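Local coordinates for protein sulfatase (PDB 6USS) that binds calcium and probably hydrolyses aryl sulfate esters, as a gut bacterial member of the sulfatase family, at residues D375-F383 with D416-W425; C442-L451 with H479-L490. The protein carries 1 engineered substitution. All coordinates share one frame; numbering follows the deposited sequence.

Interaction 1 (D375-F383 with D416-W425); sequences DKYLIIEDF and DPSKGRSLYW
R421 and D382 form an end-on salt bridge in which the carboxylate is also bonded by the backbone N of I379. R421 NH1 lies 2.7 Å from D382 OD2 with a nearly straight N-H...O angle of 179°, while NH2 takes the syn lone pair of OD1. The pairing is twisted, since the carboxylate and guanidinium planes stand 37° apart. I379 N approaches D382 OD2 from the opposite face at 2.9 Å, so two donors fix that oxygen; I405 N donates to OD1. R421 CG lies trans to the backbone N (chi1 175°), the chain stays extended to NE, and L423 CD2 covers one guanidinium face. L423 CD1 meets Y377 CD1 at 3.7 Å, and S418 OG sits over the centre of the Y377 ring. At the exposed end, K376 NZ and D416 OD2 make a weak salt bridge, 3.5 Å long, supplemented by a water that also touches S418 OG. I379 CD1 packs against the W425 indole near CE2 and CZ2. L378 bonds through its backbone to Y83 of strand 77-83; likewise L423 and W425 to R445 and T443 of strand 441-446. The contact therefore joins the large mixed sheet to the four-stranded antiparallel sheet.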
loop_
_atom_site.group_PDB
_atom_site.type_symbol
_atom_site.label_atom_id
_atom_site.label_comp_id
_atom_site.label_asym_id
_atom_site.label_seq_id
_atom_site.Cartn_x
_atom_site.Cartn_y
_atom_site.Cartn_z
ATOM N N ASP A 375 -21.522 -29.917 -8.209
ATOM C CA ASP A 375 -20.741 -31.117 -7.941
ATOM C C ASP A 375 -19.364 -31.084 -8.594
ATOM O O ASP A 375 -18.480 -31.848 -8.186
ATOM C CB ASP A 375 -21.529 -32.324 -8.477
ATOM C CG ASP A 375 -21.269 -33.598 -7.721
ATOM O OD1 ASP A 375 -20.557 -33.577 -6.679
ATOM O OD2 ASP A 375 -21.802 -34.639 -8.184
ATOM N N LYS A 376 -19.172 -30.243 -9.613
ATOM C CA LYS A 376 -17.933 -30.260 -10.385
ATOM C C LYS A 376 -16.767 -29.764 -9.540
ATOM O O LYS A 376 -16.902 -28.821 -8.757
ATOM C CB LYS A 376 -18.072 -29.406 -11.647
ATOM C CG LYS A 376 -19.309 -29.747 -12.494
ATOM C CD LYS A 376 -19.359 -31.239 -12.756
ATOM C CE LYS A 376 -20.395 -31.618 -13.796
ATOM N NZ LYS A 376 -20.002 -32.961 -14.338
ATOM N N TYR A 377 -15.612 -30.395 -9.692
ATOM C CA TYR A 377 -14.521 -30.045 -8.799
ATOM C C TYR A 377 -13.722 -28.860 -9.326
ATOM O O TYR A 377 -13.643 -28.617 -10.534
ATOM C CB TYR A 377 -13.601 -31.241 -8.522
ATOM C CG TYR A 377 -12.973 -31.995 -9.691
ATOM C CD1 TYR A 377 -12.134 -31.362 -10.606
ATOM C CD2 TYR A 377 -13.149 -33.376 -9.819
ATOM C CE1 TYR A 377 -11.524 -32.079 -11.648
ATOM C CE2 TYR A 377 -12.555 -34.095 -10.859
ATOM C CZ TYR A 377 -11.742 -33.441 -11.767
ATOM O OH TYR A 377 -11.140 -34.151 -12.792
ATOM N N LEU A 378 -13.158 -28.100 -8.387
ATOM C CA LEU A 378 -12.274 -26.988 -8.687
ATOM C C LEU A 378 -11.218 -26.910 -7.592
ATOM O O LEU A 378 -11.367 -27.504 -6.520
ATOM C CB LEU A 378 -13.057 -25.677 -8.802
ATOM C CG LEU A 378 -13.876 -25.285 -7.568
ATOM C CD1 LEU A 378 -13.040 -24.555 -6.497
ATOM C CD2 LEU A 378 -15.055 -24.429 -7.996
ATOM N N ILE A 379 -10.158 -26.145 -7.859
ATOM C CA ILE A 379 -9.042 -26.039 -6.932
ATOM C C ILE A 379 -8.669 -24.570 -6.725
ATOM O O ILE A 379 -8.883 -23.727 -7.593
ATOM C CB ILE A 379 -7.838 -26.860 -7.430
ATOM C CG1 ILE A 379 -6.708 -26.858 -6.403
ATOM C CG2 ILE A 379 -7.397 -26.372 -8.823
ATOM C CD1 ILE A 379 -6.078 -28.219 -6.221
ATOM N N ILE A 380 -8.069 -24.285 -5.559
ATOM C CA ILE A 380 -7.884 -22.922 -5.050
ATOM C C ILE A 380 -7.209 -21.992 -6.068
ATOM O O ILE A 380 -7.614 -20.835 -6.215
ATOM C CB ILE A 380 -7.119 -22.968 -3.707
ATOM C CG1 ILE A 380 -6.881 -21.564 -3.143
ATOM C CG2 ILE A 380 -5.795 -23.712 -3.843
ATOM C CD1 ILE A 380 -8.124 -20.860 -2.721
ATOM N N GLU A 381 -6.190 -22.461 -6.801
ATOM C CA GLU A 381 -5.567 -21.569 -7.788
ATOM C C GLU A 381 -6.555 -21.064 -8.833
ATOM O O GLU A 381 -6.269 -20.057 -9.489
ATOM C CB GLU A 381 -4.390 -22.237 -8.515
ATOM C CG GLU A 381 -4.739 -23.500 -9.265
ATOM C CD GLU A 381 -4.215 -24.745 -8.545
ATOM O OE1 GLU A 381 -3.768 -25.690 -9.243
ATOM O OE2 GLU A 381 -4.250 -24.770 -7.283
ATOM N N ASP A 382 -7.700 -21.742 -9.006
ATOM C CA ASP A 382 -8.737 -21.269 -9.924
ATOM C C ASP A 382 -9.376 -19.956 -9.467
ATOM O O ASP A 382 -9.909 -19.204 -10.302
ATOM C CB ASP A 382 -9.839 -22.319 -10.080
ATOM C CG ASP A 382 -9.315 -23.674 -10.525
ATOM O OD1 ASP A 382 -8.189 -23.744 -11.068
ATOM O OD2 ASP A 382 -10.042 -24.676 -10.317
ATOM N N PHE A 383 -9.368 -19.682 -8.154
ATOM C CA PHE A 383 -9.915 -18.429 -7.629
ATOM C C PHE A 383 -9.293 -17.205 -8.300
ATOM O O PHE A 383 -9.967 -16.178 -8.473
ATOM C CB PHE A 383 -9.700 -18.348 -6.109
ATOM C CG PHE A 383 -10.689 -19.144 -5.292
ATOM C CD1 PHE A 383 -10.882 -20.496 -5.517
ATOM C CD2 PHE A 383 -11.395 -18.539 -4.262
ATOM C CE1 PHE A 383 -11.789 -21.241 -4.738
ATOM C CE2 PHE A 383 -12.305 -19.267 -3.480
ATOM C CZ PHE A 383 -12.504 -20.622 -3.721
ATOM N N ASP A 416 -17.910 -26.647 -18.368
ATOM C CA ASP A 416 -17.392 -27.564 -17.353
ATOM C C ASP A 416 -15.871 -27.622 -17.441
ATOM O O ASP A 416 -15.303 -28.515 -18.074
ATOM C CB ASP A 416 -18.002 -28.957 -17.535
ATOM C CG ASP A 416 -17.678 -29.907 -16.390
ATOM O OD1 ASP A 416 -17.076 -29.457 -15.380
ATOM O OD2 ASP A 416 -18.029 -31.114 -16.513
ATOM N N PRO A 417 -15.169 -26.688 -16.787
ATOM C CA PRO A 417 -13.701 -26.818 -16.690
ATOM C C PRO A 417 -13.246 -28.112 -16.022
ATOM O O PRO A 417 -12.075 -28.482 -16.148
ATOM C CB PRO A 417 -13.275 -25.588 -15.872
ATOM C CG PRO A 417 -14.532 -25.128 -15.171
ATOM C CD PRO A 417 -15.669 -25.483 -16.098
ATOM N N SER A 418 -14.139 -28.824 -15.343
ATOM C CA SER A 418 -13.768 -30.034 -14.618
ATOM C C SER A 418 -13.587 -31.242 -15.535
ATOM O O SER A 418 -12.808 -32.147 -15.207
ATOM C CB SER A 418 -14.832 -30.312 -13.565
ATOM O OG SER A 418 -14.970 -31.687 -13.320
ATOM N N LYS A 419 -14.282 -31.268 -16.682
ATOM C CA LYS A 419 -14.262 -32.426 -17.572
ATOM C C LYS A 419 -12.853 -32.683 -18.101
ATOM O O LYS A 419 -12.230 -31.802 -18.700
ATOM C CB LYS A 419 -15.241 -32.217 -18.728
ATOM C CG LYS A 419 -15.276 -33.369 -19.723
ATOM C CD LYS A 419 -16.487 -33.330 -20.633
ATOM C CE LYS A 419 -16.509 -34.567 -21.559
ATOM N NZ LYS A 419 -17.229 -34.293 -22.837
ATOM N N GLY A 420 -12.364 -33.904 -17.887
ATOM C CA GLY A 420 -11.025 -34.280 -18.262
ATOM C C GLY A 420 -9.902 -33.676 -17.441
ATOM O O GLY A 420 -8.740 -34.058 -17.648
ATOM N N ARG A 421 -10.191 -32.763 -16.509
ATOM C CA ARG A 421 -9.136 -32.008 -15.842
ATOM C C ARG A 421 -8.485 -32.801 -14.710
ATOM O O ARG A 421 -9.177 -33.364 -13.853
ATOM C CB ARG A 421 -9.695 -30.700 -15.293
ATOM C CG ARG A 421 -8.696 -29.922 -14.477
ATOM C CD ARG A 421 -9.251 -28.541 -14.145
ATOM N NE ARG A 421 -8.202 -27.690 -13.616
ATOM C CZ ARG A 421 -8.399 -26.761 -12.694
ATOM N NH1 ARG A 421 -9.622 -26.566 -12.217
ATOM N NH2 ARG A 421 -7.376 -26.033 -12.257
ATOM N N SER A 422 -7.152 -32.829 -14.706
ATOM C CA SER A 422 -6.391 -33.347 -13.576
ATOM C C SER A 422 -6.193 -32.260 -12.515
ATOM O O SER A 422 -5.875 -31.111 -12.835
ATOM C CB SER A 422 -5.024 -33.863 -14.043
ATOM O OG SER A 422 -5.068 -35.160 -14.604
ATOM N N LEU A 423 -6.361 -32.624 -11.244
ATOM C CA LEU A 423 -5.973 -31.763 -10.128
ATOM C C LEU A 423 -4.703 -32.314 -9.479
ATOM O O LEU A 423 -4.530 -33.534 -9.383
ATOM C CB LEU A 423 -7.088 -31.659 -9.085
ATOM C CG LEU A 423 -8.444 -31.136 -9.523
ATOM C CD1 LEU A 423 -9.307 -30.981 -8.283
ATOM C CD2 LEU A 423 -8.324 -29.813 -10.281
ATOM N N TYR A 424 -3.820 -31.426 -9.011
ATOM C CA TYR A 424 -2.541 -31.869 -8.469
ATOM C C TYR A 424 -2.207 -31.253 -7.111
ATOM O O TYR A 424 -2.392 -30.054 -6.889
ATOM C CB TYR A 424 -1.416 -31.548 -9.427
ATOM C CG TYR A 424 -1.606 -32.053 -10.823
ATOM C CD1 TYR A 424 -2.096 -31.216 -11.814
ATOM C CD2 TYR A 424 -1.245 -33.351 -11.168
ATOM C CE1 TYR A 424 -2.250 -31.654 -13.094
ATOM C CE2 TYR A 424 -1.394 -33.806 -12.461
ATOM C CZ TYR A 424 -1.893 -32.946 -13.423
ATOM O OH TYR A 424 -2.049 -33.381 -14.721
ATOM N N TRP A 425 -1.660 -32.081 -6.221
ATOM C CA TRP A 425 -1.044 -31.618 -4.985
ATOM C C TRP A 425 0.376 -32.169 -4.880
ATOM O O TRP A 425 0.663 -33.291 -5.315
ATOM C CB TRP A 425 -1.815 -32.051 -3.746
ATOM C CG TRP A 425 -3.236 -31.637 -3.667
ATOM C CD1 TRP A 425 -3.767 -30.689 -2.837
ATOM C CD2 TRP A 425 -4.337 -32.201 -4.390
ATOM N NE1 TRP A 425 -5.122 -30.619 -3.006
ATOM C CE2 TRP A 425 -5.503 -31.535 -3.956
ATOM C CE3 TRP A 425 -4.454 -33.208 -5.360
ATOM C CZ2 TRP A 425 -6.769 -31.830 -4.470
ATOM C CZ3 TRP A 425 -5.712 -33.499 -5.870
ATOM C CH2 TRP A 425 -6.851 -32.813 -5.425
HETATM O O HOH W 1 -16.958 -33.336 -15.049
HETATM O O HOH W 2 -16.136 -33.082 -11.676
HETATM O O HOH W 3 -12.593 -27.155 -12.548
HETATM O O HOH W 4 -4.471 -28.323 -10.192
#

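Interaction 2 (C442-L451 with H479-L490); sequences CTVRKGDWKL and HPDIVKHLSKDL
C442 SG touches L490 CD2 at 3.8 Å, where a beta hairpin, strands 441-446 and 449-454, meets the helix 480-496 that lies across one face of the antiparallel sheet. This sheet-plus-helix unit is consistent with the C-terminal subdomain of sulfatases. Taken over the short segments 442-446 and 480-490, the strand axis passes 8.5 Å from the helix axis at 114°, so the helix runs across the strands rather than along them. V444 follows on the helix-facing side, its CG1 3.9 Å from L486 CB, with L490 CD1 against its CB. At K446 the aliphatic chain does the touching: CD rests on L486 CD2, and CE lies 3.7 Å from D489 OD2, but NZ makes no salt bridge to that carboxylate, whose oxygens are engaged by S422 and Y424; NZ instead makes a weak hydrogen bond to G420 O. A type II' turn from K446 to W449 then reverses the chain. W449 carries the aromatic part of the contact. I482 CD1 sits over one face of its indole, 3.8 Å from the five-membered ring centroid and 23° off the normal, a CH-pi contact. The other end of the indole points its edge at the face of H479, the N-cap residue, with centroids 4.9 Å apart and planes at 55°. L486 CD1 fits beside W449 CB and reaches toward L451 CB. L451 presses CD2 against the helix backbone, 3.5 Å from S487 N; the neighbouring S487 OG bonds V483 O at 2.6 Å, on the opposite face of that carbonyl from S487 N.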
loop_
_atom_site.group_PDB
_atom_site.type_symbol
_atom_site.label_atom_id
_atom_site.label_comp_id
_atom_site.label_asym_id
_atom_site.label_seq_id
_atom_site.Cartn_x
_atom_site.Cartn_y
_atom_site.Cartn_z
ATOM N N CYS A 442 2.649 -36.734 -3.176
ATOM C CA CYS A 442 1.974 -35.989 -4.219
ATOM C C CYS A 442 0.710 -36.741 -4.594
ATOM O O CYS A 442 0.615 -37.959 -4.428
ATOM C CB CYS A 442 2.864 -35.782 -5.461
ATOM S SG CYS A 442 3.802 -37.247 -5.849
ATOM N N THR A 443 -0.254 -36.008 -5.127
ATOM C CA THR A 443 -1.583 -36.524 -5.388
ATOM C C THR A 443 -2.063 -35.998 -6.725
ATOM O O THR A 443 -1.861 -34.815 -7.041
ATOM C CB THR A 443 -2.549 -36.080 -4.287
ATOM O OG1 THR A 443 -2.060 -36.538 -3.028
ATOM C CG2 THR A 443 -3.921 -36.667 -4.523
ATOM N N VAL A 444 -2.706 -36.864 -7.508
ATOM C CA VAL A 444 -3.513 -36.421 -8.641
ATOM C C VAL A 444 -4.949 -36.919 -8.477
ATOM O O VAL A 444 -5.188 -38.065 -8.075
ATOM C CB VAL A 444 -2.924 -36.890 -9.987
ATOM C CG1 VAL A 444 -2.805 -38.436 -10.030
ATOM C CG2 VAL A 444 -3.781 -36.366 -11.137
ATOM N N ARG A 445 -5.901 -36.035 -8.778
ATOM C CA ARG A 445 -7.312 -36.368 -8.899
ATOM C C ARG A 445 -7.735 -36.146 -10.341
ATOM O O ARG A 445 -7.370 -35.132 -10.944
ATOM C CB ARG A 445 -8.166 -35.503 -7.973
ATOM C CG ARG A 445 -9.647 -35.649 -8.186
ATOM C CD ARG A 445 -10.138 -37.022 -7.759
ATOM N NE ARG A 445 -11.578 -37.137 -7.955
ATOM C CZ ARG A 445 -12.503 -36.520 -7.216
ATOM N NH1 ARG A 445 -12.165 -35.738 -6.194
ATOM N NH2 ARG A 445 -13.786 -36.681 -7.508
ATOM N N LYS A 446 -8.488 -37.092 -10.899
ATOM C CA LYS A 446 -8.912 -36.977 -12.295
ATOM C C LYS A 446 -10.153 -37.831 -12.460
ATOM O O LYS A 446 -10.082 -39.053 -12.317
ATOM C CB LYS A 446 -7.805 -37.422 -13.243
ATOM C CG LYS A 446 -8.172 -37.385 -14.729
ATOM C CD LYS A 446 -7.342 -38.409 -15.510
ATOM C CE LYS A 446 -6.765 -37.850 -16.820
ATOM N NZ LYS A 446 -7.633 -36.836 -17.482
ATOM N N GLY A 447 -11.275 -37.200 -12.779
ATOM C CA GLY A 447 -12.523 -37.950 -12.832
ATOM C C GLY A 447 -12.865 -38.486 -11.452
ATOM O O GLY A 447 -12.798 -37.775 -10.443
ATOM N N ASP A 448 -13.228 -39.757 -11.403
ATOM C CA ASP A 448 -13.617 -40.390 -10.157
ATOM C C ASP A 448 -12.426 -40.857 -9.348
ATOM O O ASP A 448 -12.613 -41.385 -8.248
ATOM C CB ASP A 448 -14.511 -41.601 -10.446
ATOM C CG ASP A 448 -15.803 -41.222 -11.135
ATOM O OD1 ASP A 448 -16.155 -40.010 -11.132
ATOM O OD2 ASP A 448 -16.465 -42.139 -11.677
ATOM N N TRP A 449 -11.219 -40.707 -9.877
ATOM C CA TRP A 449 -10.069 -41.434 -9.375
ATOM C C TRP A 449 -9.064 -40.482 -8.761
ATOM O O TRP A 449 -8.788 -39.412 -9.308
ATOM C CB TRP A 449 -9.419 -42.256 -10.487
ATOM C CG TRP A 449 -10.281 -43.405 -10.919
ATOM C CD1 TRP A 449 -11.007 -43.499 -12.069
ATOM C CD2 TRP A 449 -10.520 -44.621 -10.193
ATOM N NE1 TRP A 449 -11.676 -44.700 -12.107
ATOM C CE2 TRP A 449 -11.398 -45.403 -10.965
ATOM C CE3 TRP A 449 -10.071 -45.127 -8.973
ATOM C CZ2 TRP A 449 -11.831 -46.667 -10.555
ATOM C CZ3 TRP A 449 -10.512 -46.386 -8.564
ATOM C CH2 TRP A 449 -11.376 -47.140 -9.356
ATOM N N LYS A 450 -8.540 -40.878 -7.608
ATOM C CA LYS A 450 -7.562 -40.100 -6.868
ATOM C C LYS A 450 -6.388 -41.011 -6.560
ATOM O O LYS A 450 -6.581 -42.107 -6.014
ATOM C CB LYS A 450 -8.177 -39.544 -5.582
ATOM C CG LYS A 450 -7.250 -38.700 -4.732
ATOM C CD LYS A 450 -8.005 -38.206 -3.511
ATOM C CE LYS A 450 -7.163 -37.244 -2.702
ATOM N NZ LYS A 450 -7.826 -36.829 -1.423
ATOM N N LEU A 451 -5.182 -40.578 -6.931
ATOM C CA LEU A 451 -3.972 -41.350 -6.678
ATOM C C LEU A 451 -3.063 -40.562 -5.743
ATOM O O LEU A 451 -2.686 -39.425 -6.048
ATOM C CB LEU A 451 -3.236 -41.688 -7.974
ATOM C CG LEU A 451 -1.825 -42.242 -7.697
ATOM C CD1 LEU A 451 -1.915 -43.628 -7.080
ATOM C CD2 LEU A 451 -0.945 -42.258 -8.950
ATOM N N HIS A 479 -6.843 -52.100 -9.968
ATOM C CA HIS A 479 -6.785 -51.281 -11.181
ATOM C C HIS A 479 -5.348 -50.879 -11.482
ATOM O O HIS A 479 -4.997 -49.695 -11.484
ATOM C CB HIS A 479 -7.677 -50.055 -11.042
ATOM C CG HIS A 479 -9.130 -50.388 -10.985
ATOM N ND1 HIS A 479 -9.813 -50.529 -9.797
ATOM C CD2 HIS A 479 -10.027 -50.625 -11.970
ATOM C CE1 HIS A 479 -11.075 -50.826 -10.051
ATOM N NE2 HIS A 479 -11.230 -50.892 -11.361
ATOM N N PRO A 480 -4.490 -51.853 -11.773
ATOM C CA PRO A 480 -3.091 -51.508 -12.075
ATOM C C PRO A 480 -2.968 -50.615 -13.294
ATOM O O PRO A 480 -2.081 -49.754 -13.344
ATOM C CB PRO A 480 -2.439 -52.882 -12.288
ATOM C CG PRO A 480 -3.590 -53.781 -12.738
ATOM C CD PRO A 480 -4.811 -53.271 -12.041
ATOM N N ASP A 481 -3.848 -50.818 -14.283
ATOM C CA ASP A 481 -3.941 -49.930 -15.439
ATOM C C ASP A 481 -4.021 -48.469 -15.000
ATOM O O ASP A 481 -3.269 -47.612 -15.485
ATOM C CB ASP A 481 -5.161 -50.323 -16.303
ATOM C CG ASP A 481 -6.447 -50.721 -15.453
ATOM O OD1 ASP A 481 -6.333 -51.449 -14.432
ATOM O OD2 ASP A 481 -7.590 -50.334 -15.834
ATOM N N ILE A 482 -4.913 -48.178 -14.051
ATOM C CA ILE A 482 -5.144 -46.806 -13.626
ATOM C C ILE A 482 -3.918 -46.251 -12.917
ATOM O O ILE A 482 -3.443 -45.149 -13.232
ATOM C CB ILE A 482 -6.374 -46.742 -12.714
ATOM C CG1 ILE A 482 -7.621 -47.149 -13.504
ATOM C CG2 ILE A 482 -6.492 -45.359 -12.118
ATOM C CD1 ILE A 482 -8.903 -47.121 -12.701
ATOM N N VAL A 483 -3.400 -47.007 -11.939
ATOM C CA VAL A 483 -2.281 -46.554 -11.117
ATOM C C VAL A 483 -1.132 -46.088 -11.998
ATOM O O VAL A 483 -0.538 -45.024 -11.774
ATOM C CB VAL A 483 -1.849 -47.675 -10.150
ATOM C CG1 VAL A 483 -0.595 -47.282 -9.400
ATOM C CG2 VAL A 483 -2.971 -47.994 -9.164
ATOM N N LYS A 484 -0.841 -46.840 -13.053
ATOM C CA LYS A 484 0.274 -46.471 -13.918
ATOM C C LYS A 484 -0.019 -45.191 -14.687
ATOM O O LYS A 484 0.828 -44.287 -14.734
ATOM C CB LYS A 484 0.617 -47.626 -14.866
ATOM C CG LYS A 484 1.939 -47.411 -15.606
ATOM C CD LYS A 484 2.144 -48.422 -16.714
ATOM C CE LYS A 484 1.025 -48.334 -17.736
ATOM N NZ LYS A 484 1.385 -49.000 -19.012
ATOM N N HIS A 485 -1.211 -45.091 -15.284
ATOM C CA HIS A 485 -1.521 -43.905 -16.079
ATOM C C HIS A 485 -1.538 -42.656 -15.203
ATOM O O HIS A 485 -0.914 -41.636 -15.535
ATOM C CB HIS A 485 -2.852 -44.073 -16.809
ATOM C CG HIS A 485 -2.869 -45.190 -17.820
ATOM N ND1 HIS A 485 -4.025 -45.857 -18.176
ATOM C CD2 HIS A 485 -1.873 -45.757 -18.549
ATOM C CE1 HIS A 485 -3.741 -46.782 -19.079
ATOM N NE2 HIS A 485 -2.442 -46.744 -19.321
ATOM N N LEU A 486 -2.202 -42.736 -14.047
ATOM C CA LEU A 486 -2.204 -41.597 -13.137
ATOM C C LEU A 486 -0.824 -41.346 -12.540
ATOM O O LEU A 486 -0.470 -40.194 -12.266
ATOM C CB LEU A 486 -3.250 -41.795 -12.037
ATOM C CG LEU A 486 -4.665 -41.795 -12.580
ATOM C CD1 LEU A 486 -5.621 -41.846 -11.415
ATOM C CD2 LEU A 486 -4.921 -40.562 -13.449
ATOM N N SER A 487 -0.032 -42.403 -12.326
ATOM C CA SER A 487 1.367 -42.198 -11.964
ATOM C C SER A 487 2.085 -41.351 -13.005
ATOM O O SER A 487 2.806 -40.405 -12.664
ATOM C CB SER A 487 2.094 -43.538 -11.782
ATOM O OG SER A 487 1.680 -44.200 -10.598
ATOM N N LYS A 488 1.932 -41.701 -14.279
ATOM C CA LYS A 488 2.606 -40.953 -15.329
ATOM C C LYS A 488 2.033 -39.546 -15.442
ATOM O O LYS A 488 2.777 -38.574 -15.627
ATOM C CB LYS A 488 2.479 -41.720 -16.649
ATOM C CG LYS A 488 3.243 -41.140 -17.844
ATOM C CD LYS A 488 4.717 -40.845 -17.512
ATOM C CE LYS A 488 5.698 -41.981 -17.864
ATOM N NZ LYS A 488 7.085 -41.452 -18.107
ATOM N N ASP A 489 0.708 -39.423 -15.329
ATOM C CA ASP A 489 0.057 -38.118 -15.315
ATOM C C ASP A 489 0.715 -37.212 -14.273
ATOM O O ASP A 489 1.178 -36.106 -14.588
ATOM C CB ASP A 489 -1.449 -38.310 -15.042
ATOM C CG ASP A 489 -2.272 -37.030 -15.224
ATOM O OD1 ASP A 489 -1.684 -35.940 -15.293
ATOM O OD2 ASP A 489 -3.522 -37.107 -15.286
ATOM N N LEU A 490 0.812 -37.702 -13.031
ATOM C CA LEU A 490 1.404 -36.932 -11.939
ATOM C C LEU A 490 2.871 -36.618 -12.220
ATOM O O LEU A 490 3.291 -35.455 -12.179
ATOM C CB LEU A 490 1.248 -37.719 -10.631
ATOM C CG LEU A 490 1.459 -37.115 -9.238
ATOM C CD1 LEU A 490 0.908 -35.694 -9.145
ATOM C CD2 LEU A 490 0.838 -38.006 -8.146
#

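How the interactions relate
Both contacts reach the same four-stranded antiparallel sheet, interaction 1 through strand 422-427 at its outer edge and interaction 2 through the next two strands. Their segments are joined where strands 422-427 and 441-446 run side by side, and again by D489, which reaches from the helix of interaction 2 to the edge strand of interaction 1. Interaction 1 is the more deeply buried, its centre about 15 Å from that of the chain, and it relies on charge pairing, waters and a few apolar contacts. Interaction 2, about 24 Å out and only partly buried, has no hydrogen bond across its segments and depends on aliphatic and aromatic packing. One joins two sheets; the other lays a helix on one.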